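Local coordinates for protein ribonuclease J (PDB 5HAB) that probably degrades RNA as a metal-dependent exoribonuclease of the metallo-beta-lactamase/beta-CASP family, at residues T166-N171 / F211-E216; R355-E360 / E391-M396. The protein carries 1 engineered substitution. One frame throughout, in Å; residues are numbered along the deposited sequence.

Contact 1 (T166-N171 / F211-E216)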
# COMPACT_ATOMS: atom_id res chain seq x y z
N THR B 166 -41.00 -16.61 17.16
CA THR B 166 -41.54 -15.37 16.60
C THR B 166 -40.43 -14.53 15.98
O THR B 166 -39.29 -14.59 16.42
CB THR B 166 -42.29 -14.51 17.64
OG1 THR B 166 -41.35 -14.00 18.60
CG2 THR B 166 -43.36 -15.31 18.35
N ILE B 167 -40.76 -13.75 14.96
CA ILE B 167 -39.77 -12.91 14.30
C ILE B 167 -40.09 -11.43 14.49
O ILE B 167 -41.16 -10.96 14.11
CB ILE B 167 -39.70 -13.26 12.81
CG1 ILE B 167 -39.07 -14.64 12.61
CG2 ILE B 167 -38.93 -12.20 12.04
CD1 ILE B 167 -39.08 -15.11 11.17
N GLU B 168 -39.12 -10.70 15.05
CA GLU B 168 -39.23 -9.27 15.28
C GLU B 168 -38.28 -8.49 14.37
O GLU B 168 -37.11 -8.85 14.25
CB GLU B 168 -38.94 -8.95 16.75
CG GLU B 168 -38.91 -7.46 17.10
CD GLU B 168 -38.58 -7.22 18.56
OE1 GLU B 168 -38.39 -8.21 19.30
OE2 GLU B 168 -38.54 -6.05 18.99
N PHE B 169 -38.78 -7.44 13.74
CA PHE B 169 -37.92 -6.53 12.98
C PHE B 169 -37.58 -5.30 13.82
O PHE B 169 -38.45 -4.73 14.49
CB PHE B 169 -38.59 -6.09 11.67
CG PHE B 169 -38.49 -7.10 10.56
CD1 PHE B 169 -37.91 -8.34 10.76
CD2 PHE B 169 -38.97 -6.79 9.29
CE1 PHE B 169 -37.82 -9.26 9.73
CE2 PHE B 169 -38.87 -7.71 8.25
CZ PHE B 169 -38.30 -8.94 8.48
N ILE B 170 -36.31 -4.89 13.80
CA ILE B 170 -35.88 -3.66 14.47
C ILE B 170 -35.25 -2.76 13.43
O ILE B 170 -34.40 -3.20 12.67
CB ILE B 170 -34.89 -3.96 15.61
CG1 ILE B 170 -35.50 -4.96 16.59
CG2 ILE B 170 -34.49 -2.68 16.32
CD1 ILE B 170 -34.48 -5.71 17.38
N ASN B 171 -35.65 -1.49 13.38
CA ASN B 171 -35.13 -0.62 12.33
C ASN B 171 -33.65 -0.34 12.54
O ASN B 171 -33.18 -0.23 13.67
CB ASN B 171 -35.93 0.70 12.26
CG ASN B 171 -35.10 1.90 12.64
OD1 ASN B 171 -35.06 2.30 13.81
ND2 ASN B 171 -34.43 2.50 11.67
N PHE B 211 -32.11 2.17 19.80
CA PHE B 211 -31.19 1.82 20.88
C PHE B 211 -31.93 1.29 22.10
O PHE B 211 -31.46 0.37 22.77
CB PHE B 211 -30.34 3.03 21.26
CG PHE B 211 -29.42 3.49 20.15
CD1 PHE B 211 -28.35 2.72 19.75
CD2 PHE B 211 -29.63 4.71 19.53
CE1 PHE B 211 -27.51 3.14 18.74
CE2 PHE B 211 -28.79 5.14 18.52
CZ PHE B 211 -27.73 4.35 18.12
N ASP B 212 -33.10 1.87 22.37
CA ASP B 212 -33.94 1.46 23.48
C ASP B 212 -34.30 -0.02 23.39
O ASP B 212 -34.15 -0.78 24.35
CB ASP B 212 -35.22 2.30 23.52
CG ASP B 212 -34.95 3.73 23.92
OD1 ASP B 212 -33.88 4.00 24.50
OD2 ASP B 212 -35.81 4.59 23.64
N ARG B 213 -34.79 -0.43 22.22
CA ARG B 213 -35.18 -1.81 22.00
C ARG B 213 -33.97 -2.73 22.08
O ARG B 213 -34.07 -3.84 22.59
CB ARG B 213 -35.89 -1.97 20.65
CG ARG B 213 -36.41 -3.38 20.40
CD ARG B 213 -37.34 -3.82 21.52
NE ARG B 213 -37.76 -5.21 21.37
CZ ARG B 213 -37.88 -6.06 22.38
NH1 ARG B 213 -37.61 -5.67 23.61
NH2 ARG B 213 -38.27 -7.31 22.15
N LEU B 214 -32.83 -2.26 21.59
CA LEU B 214 -31.60 -3.05 21.66
C LEU B 214 -31.24 -3.32 23.12
O LEU B 214 -30.90 -4.45 23.48
CB LEU B 214 -30.44 -2.34 20.96
CG LEU B 214 -30.57 -2.08 19.45
CD1 LEU B 214 -29.33 -1.38 18.91
CD2 LEU B 214 -30.83 -3.37 18.69
N LYS B 215 -31.36 -2.29 23.95
CA LYS B 215 -31.04 -2.42 25.37
C LYS B 215 -32.01 -3.38 26.06
O LYS B 215 -31.60 -4.26 26.83
CB LYS B 215 -31.08 -1.05 26.06
CG LYS B 215 -30.05 -0.06 25.54
CD LYS B 215 -30.13 1.25 26.31
CE LYS B 215 -29.31 2.33 25.64
NZ LYS B 215 -29.41 3.63 26.37
N GLU B 216 -33.30 -3.20 25.76
CA GLU B 216 -34.33 -4.09 26.27
C GLU B 216 -34.04 -5.55 25.91
O GLU B 216 -34.07 -6.41 26.78
CB GLU B 216 -35.71 -3.69 25.75
CG GLU B 216 -36.27 -2.44 26.40
CD GLU B 216 -37.69 -2.13 25.96
OE1 GLU B 216 -38.09 -2.60 24.88
OE2 GLU B 216 -38.41 -1.43 26.70
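R213 lays the NE side of its guanidinium against the carboxylate of E168, a side-on grip in which two nitrogens take one oxygen each. NE reaches OE2 of E168 at 2.6 Å, and NH2 meets OE1 of E168 at 3.0 Å. Both bonds are nearly straight, both use the syn lone pairs of the carboxylate, and the two flat groups lie almost coplanar, 19° apart. The glutamate advances as an extended chain from the strand; the arginine comes from the opposite direction, its CG anti to the backbone N (chi1 -176°) and its chain bent at chi2, which turns NE toward the strand. The pair thus ties helix 211-220 to the face of strand 166-172, the second strand of a six-stranded mixed sheet in the metallo-beta-lactamase part of the protein. The axes of segments 166-171 and 211-216 approach to 9.2 Å, with 135° between their N-to-C directions. E168 OE1 is also hydrogen-bonded to NE2 of H185 on the adjacent strand, a further restraint on the buried carboxylate. On the helix, NH1 of R213 makes a weak, long bond of 3.4 Å to OE1 of E216 and forms a salt bridge with E220, so NH1 has acids of its own while NE and NH2 hold E168. Beside this polar cluster, CG1 of I170 rests 4.2 Å from CG of R213, and CG2 of I170 faces CD2 of L214 at 4.4 Å.

Contact 2 (R355-E360 / E391-M396)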
# COMPACT_ATOMS: atom_id res chain seq x y z
N ARG B 355 -21.62 4.18 -21.54
CA ARG B 355 -22.00 4.35 -22.93
C ARG B 355 -21.66 5.77 -23.38
O ARG B 355 -21.23 5.99 -24.51
CB ARG B 355 -23.48 4.04 -23.13
CG ARG B 355 -23.74 2.57 -23.46
CD ARG B 355 -25.20 2.16 -23.25
NE ARG B 355 -26.14 3.19 -23.68
CZ ARG B 355 -26.44 3.44 -24.95
NH1 ARG B 355 -25.90 2.72 -25.92
NH2 ARG B 355 -27.30 4.41 -25.25
N ILE B 356 -21.84 6.73 -22.47
CA ILE B 356 -21.43 8.11 -22.73
C ILE B 356 -19.92 8.16 -22.96
O ILE B 356 -19.44 8.87 -23.85
CB ILE B 356 -21.82 9.03 -21.57
CG1 ILE B 356 -23.34 9.18 -21.48
CG2 ILE B 356 -21.16 10.40 -21.71
CD1 ILE B 356 -23.78 10.19 -20.44
N ALA B 357 -19.18 7.40 -22.16
CA ALA B 357 -17.72 7.41 -22.24
C ALA B 357 -17.22 6.81 -23.55
O ALA B 357 -16.14 7.17 -24.03
CB ALA B 357 -17.14 6.65 -21.06
N ASN B 358 -18.00 5.90 -24.13
CA ASN B 358 -17.60 5.27 -25.38
C ASN B 358 -18.10 6.07 -26.58
O ASN B 358 -17.84 5.70 -27.73
CB ASN B 358 -18.12 3.84 -25.46
CG ASN B 358 -17.26 2.87 -24.68
OD1 ASN B 358 -17.77 2.06 -23.91
ND2 ASN B 358 -15.95 2.94 -24.88
N GLY B 359 -18.82 7.16 -26.32
CA GLY B 359 -19.32 8.00 -27.39
C GLY B 359 -20.50 7.40 -28.13
O GLY B 359 -20.84 7.83 -29.24
N GLU B 360 -21.12 6.40 -27.52
CA GLU B 360 -22.27 5.72 -28.10
C GLU B 360 -23.55 6.46 -27.75
O GLU B 360 -24.60 5.84 -27.51
CB GLU B 360 -22.33 4.27 -27.60
CG GLU B 360 -21.02 3.52 -27.72
CD GLU B 360 -21.04 2.21 -26.98
OE1 GLU B 360 -21.84 2.08 -26.03
OE2 GLU B 360 -20.25 1.31 -27.33
N GLU B 391 -12.87 5.87 -16.29
CA GLU B 391 -12.27 7.14 -15.89
C GLU B 391 -11.24 7.62 -16.89
O GLU B 391 -11.19 8.80 -17.20
CB GLU B 391 -11.63 7.01 -14.50
CG GLU B 391 -12.57 7.40 -13.38
CD GLU B 391 -11.91 7.28 -12.01
OE1 GLU B 391 -12.41 6.48 -11.19
OE2 GLU B 391 -10.91 7.99 -11.76
N THR B 392 -10.43 6.70 -17.40
CA THR B 392 -9.44 7.02 -18.43
C THR B 392 -10.11 7.60 -19.67
O THR B 392 -9.64 8.60 -20.22
CB THR B 392 -8.60 5.79 -18.83
OG1 THR B 392 -7.91 5.28 -17.69
CG2 THR B 392 -7.58 6.16 -19.90
N LYS B 393 -11.21 6.99 -20.10
CA LYS B 393 -11.95 7.52 -21.26
C LYS B 393 -12.52 8.92 -20.99
O LYS B 393 -12.34 9.85 -21.80
CB LYS B 393 -13.07 6.56 -21.67
CG LYS B 393 -12.55 5.25 -22.24
CD LYS B 393 -13.66 4.23 -22.40
CE LYS B 393 -13.09 2.87 -22.73
NZ LYS B 393 -14.13 1.80 -22.71
N LEU B 394 -13.18 9.06 -19.84
CA LEU B 394 -13.79 10.34 -19.48
C LEU B 394 -12.75 11.46 -19.38
O LEU B 394 -12.98 12.57 -19.85
CB LEU B 394 -14.55 10.20 -18.16
CG LEU B 394 -15.77 9.28 -18.21
CD1 LEU B 394 -16.33 9.04 -16.82
CD2 LEU B 394 -16.83 9.84 -19.13
N LYS B 395 -11.60 11.18 -18.77
CA LYS B 395 -10.54 12.17 -18.65
C LYS B 395 -9.90 12.46 -20.00
O LYS B 395 -9.51 13.59 -20.28
CB LYS B 395 -9.47 11.73 -17.64
CG LYS B 395 -9.86 11.97 -16.19
CD LYS B 395 -8.76 11.57 -15.22
CE LYS B 395 -8.51 10.07 -15.24
NZ LYS B 395 -7.62 9.64 -14.12
N MET B 396 -9.79 11.43 -20.85
CA MET B 396 -9.22 11.64 -22.17
C MET B 396 -10.15 12.51 -23.00
O MET B 396 -9.73 13.09 -24.00
CB MET B 396 -8.95 10.32 -22.89
CG MET B 396 -7.68 9.62 -22.46
SD MET B 396 -7.43 8.04 -23.31
CE MET B 396 -9.11 7.59 -23.74
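NZ of K393 is hydrogen-bonded to the backbone O of I64 of another subunit and lies beside the side-chain amide of N358, whose ND2 is 3.1 Å from NZ as modelled. K393 reaches this place as an extended chain from CG outward, running obliquely past the N358 amide, while its root packs on the neighbouring residue: CB of K393 stands 4.1 Å from CB of A357. On the inner side the contact is apolar. CD2 of L394 touches CB of A357 at 3.7 Å, and the small methyl lets the backbones come close, with CA atoms of A357 and L394 5.6 Å apart. The end of helix 352-357 is thereby set against the last turns of helix 381-396 in the beta-CASP region. The chain leaves the first helix through a Schellman motif centred on G359 at positive phi: its N-H bonds O of I356, and E360 N returns to O of R355. The helix-end carbonyl of A357 is hydrogen-bonded to K397 NZ and probably suits that ammonium, whereas K393 lays its aliphatic stem beside the same carbonyl and spends its own ammonium on a backbone carbonyl of another subunit, so the helix junction is also part of the subunit interface.

How the contacts relate
Contacts 1 and 2 lie on opposite sides of the chain's centre, their centres about 47 Å apart, and share no helix or strand. Contact 1 is a buried strand-to-helix junction, where further polar partners of the same chain probably help to offset the cost of burying the charged pair. Contact 2 is only partly buried and joins two helices near their C-terminal ends; its apolar core is small. The RNA comes nearer to contact 2, about 6 Å from the nearest atom, against about 16 Å for contact 1. The salt bridge of contact 1 stays within the chain, although its helix also reaches a second subunit through K215; in contact 2 the lysine of the contact itself makes the intersubunit bond.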